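Local coordinates for DNA repair protein XRCC1 (Mus musculus, PDB 3PC6) that acts as a scaffold assembling DNA single-strand break repair complexes with partners that include DNA ligase III, this chain being its second BRCT domain, at residues 4-9 against 33-38. Sequence-based numbering, arbitrary orientation.
Sequences LPDFFE and AFNGEL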
loop_
_atom_site.group_PDB
_atom_site.type_symbol
_atom_site.label_atom_id
_atom_site.label_comp_id
_atom_site.label_asym_id
_atom_site.label_seq_id
_atom_site.Cartn_x
_atom_site.Cartn_y
_atom_site.Cartn_z
ATOM N N LEU B 4 -1.967 8.054 -11.985
ATOM C CA LEU B 4 -0.855 7.587 -11.161
ATOM C C LEU B 4 0.290 7.099 -12.043
ATOM O O LEU B 4 0.083 6.272 -12.942
ATOM C CB LEU B 4 -1.289 6.455 -10.219
ATOM C CG LEU B 4 -2.204 6.777 -9.030
ATOM C CD1 LEU B 4 -2.548 5.504 -8.252
ATOM C CD2 LEU B 4 -1.574 7.823 -8.111
ATOM N N PRO B 5 1.503 7.610 -11.788
ATOM C CA PRO B 5 2.695 7.138 -12.499
ATOM C C PRO B 5 2.929 5.653 -12.245
ATOM O O PRO B 5 2.492 5.135 -11.218
ATOM C CB PRO B 5 3.821 7.970 -11.880
ATOM C CG PRO B 5 3.156 9.198 -11.382
ATOM C CD PRO B 5 1.796 8.757 -10.913
ATOM N N ASP B 6 3.614 4.986 -13.169
ATOM C CA ASP B 6 3.850 3.546 -13.081
ATOM C C ASP B 6 5.336 3.189 -13.019
ATOM O O ASP B 6 5.706 2.055 -13.308
ATOM C CB ASP B 6 3.244 2.825 -14.296
ATOM C CG ASP B 6 1.726 2.895 -14.332
ATOM O OD1 ASP B 6 1.106 3.192 -13.288
ATOM O OD2 ASP B 6 1.154 2.638 -15.413
ATOM N N PHE B 7 6.188 4.142 -12.656
ATOM C CA PHE B 7 7.633 3.909 -12.771
ATOM C C PHE B 7 8.224 2.825 -11.853
ATOM O O PHE B 7 9.396 2.455 -12.002
ATOM C CB PHE B 7 8.428 5.220 -12.688
ATOM C CG PHE B 7 8.122 6.055 -11.479
ATOM C CD1 PHE B 7 8.652 5.726 -10.236
ATOM C CD2 PHE B 7 7.332 7.190 -11.588
ATOM C CE1 PHE B 7 8.379 6.508 -9.121
ATOM C CE2 PHE B 7 7.052 7.974 -10.479
ATOM C CZ PHE B 7 7.575 7.633 -9.243
ATOM N N PHE B 8 7.427 2.306 -10.919
ATOM C CA PHE B 8 7.864 1.151 -10.122
ATOM C C PHE B 8 7.264 -0.158 -10.620
ATOM O O PHE B 8 7.434 -1.204 -9.996
ATOM C CB PHE B 8 7.522 1.327 -8.639
ATOM C CG PHE B 8 8.437 2.269 -7.907
ATOM C CD1 PHE B 8 9.698 2.551 -8.396
ATOM C CD2 PHE B 8 8.038 2.860 -6.716
ATOM C CE1 PHE B 8 10.542 3.411 -7.720
ATOM C CE2 PHE B 8 8.882 3.723 -6.031
ATOM C CZ PHE B 8 10.137 3.998 -6.537
ATOM N N GLU B 9 6.561 -0.109 -11.746
ATOM C CA GLU B 9 5.933 -1.312 -12.280
ATOM C C GLU B 9 6.940 -2.449 -12.442
ATOM O O GLU B 9 8.044 -2.246 -12.951
ATOM C CB GLU B 9 5.271 -1.005 -13.624
ATOM C CG GLU B 9 4.373 -2.114 -14.143
ATOM C CD GLU B 9 3.614 -1.698 -15.391
ATOM O OE1 GLU B 9 4.191 -0.953 -16.215
ATOM O OE2 GLU B 9 2.445 -2.112 -15.546
ATOM N N ALA B 33 1.800 3.270 -4.664
ATOM C CA ALA B 33 1.191 4.251 -5.566
ATOM C C ALA B 33 1.789 4.190 -6.967
ATOM O O ALA B 33 1.090 4.413 -7.949
ATOM C CB ALA B 33 1.302 5.654 -5.002
ATOM N N PHE B 34 3.079 3.874 -7.060
ATOM C CA PHE B 34 3.756 3.883 -8.361
ATOM C C PHE B 34 3.866 2.481 -8.944
ATOM O O PHE B 34 4.744 2.181 -9.754
ATOM C CB PHE B 34 5.106 4.582 -8.251
ATOM C CG PHE B 34 5.005 5.963 -7.669
ATOM C CD1 PHE B 34 4.017 6.829 -8.097
ATOM C CD2 PHE B 34 5.874 6.386 -6.681
ATOM C CE1 PHE B 34 3.903 8.099 -7.560
ATOM C CE2 PHE B 34 5.764 7.655 -6.142
ATOM C CZ PHE B 34 4.776 8.511 -6.582
ATOM N N ASN B 35 2.943 1.629 -8.510
ATOM C CA ASN B 35 2.759 0.289 -9.058
ATOM C C ASN B 35 3.839 -0.723 -8.706
ATOM O O ASN B 35 3.939 -1.766 -9.349
ATOM C CB ASN B 35 2.550 0.335 -10.579
ATOM C CG ASN B 35 1.484 -0.646 -11.045
ATOM O OD1 ASN B 35 0.867 -1.333 -10.234
ATOM N ND2 ASN B 35 1.261 -0.707 -12.356
ATOM N N GLY B 36 4.640 -0.427 -7.685
ATOM C CA GLY B 36 5.625 -1.380 -7.206
ATOM C C GLY B 36 4.962 -2.515 -6.443
ATOM O O GLY B 36 3.813 -2.403 -6.030
ATOM N N GLU B 37 5.685 -3.613 -6.258
ATOM C CA GLU B 37 5.157 -4.754 -5.521
ATOM C C GLU B 37 5.908 -4.947 -4.207
ATOM O O GLU B 37 7.120 -5.142 -4.199
ATOM C CB GLU B 37 5.249 -6.032 -6.358
ATOM C CG GLU B 37 4.490 -5.965 -7.687
ATOM N N LEU B 38 5.182 -4.900 -3.101
ATOM C CA LEU B 38 5.785 -5.160 -1.800
ATOM C C LEU B 38 5.767 -6.645 -1.483
ATOM O O LEU B 38 4.800 -7.347 -1.775
ATOM C CB LEU B 38 5.060 -4.377 -0.705
ATOM C CG LEU B 38 5.336 -2.876 -0.726
ATOM C CD1 LEU B 38 4.206 -2.134 -0.029
ATOM C CD2 LEU B 38 6.681 -2.573 -0.069
#
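The Schellman motif that ends helix 23-33 of this BRCT domain packs against a type I beta turn, Asp6 to Glu9, in the loop before strand 12-16. Phe34, the first residue past the helix, reaches across to both Pro5 and the turn. Its carbonyl O accepts a bent hydrogen bond from Phe8 N (2.9 Å, 137° at the hydrogen). With CG beside its own backbone N (chi1 -54°), the Phe34 ring lies obliquely alongside that of Phe7. Phe7 CZ sits toward the rim of one Phe34 face, 3.3 Å from Phe34 CD2, the planes inclined by 34°. In return Phe34 CB makes a CH-pi contact over the Phe7 face, while Pro5 O meets the Phe34 ring at its edge. Phe34 CA also gives a CA-H...O contact to Pro5 O, 3.4 Å away; Gly36 CA makes another to Phe8 O, at 3.3 Å. Asn35, whose positive phi turns the chain out of the helix as the C-prime residue, lies beside Asp6. Their polar ends meet the second subunit, Asp6 OD1 in a salt bridge to its Arg29 and Asn35 OD1 in a hydrogen bond to its Arg25. Helix 75-83 adds Cys80 against Phe7 and Phe8 and Asn81 against Phe34, and beyond Gly36 the chain enters strand 37-38, parallel to strand 12-16.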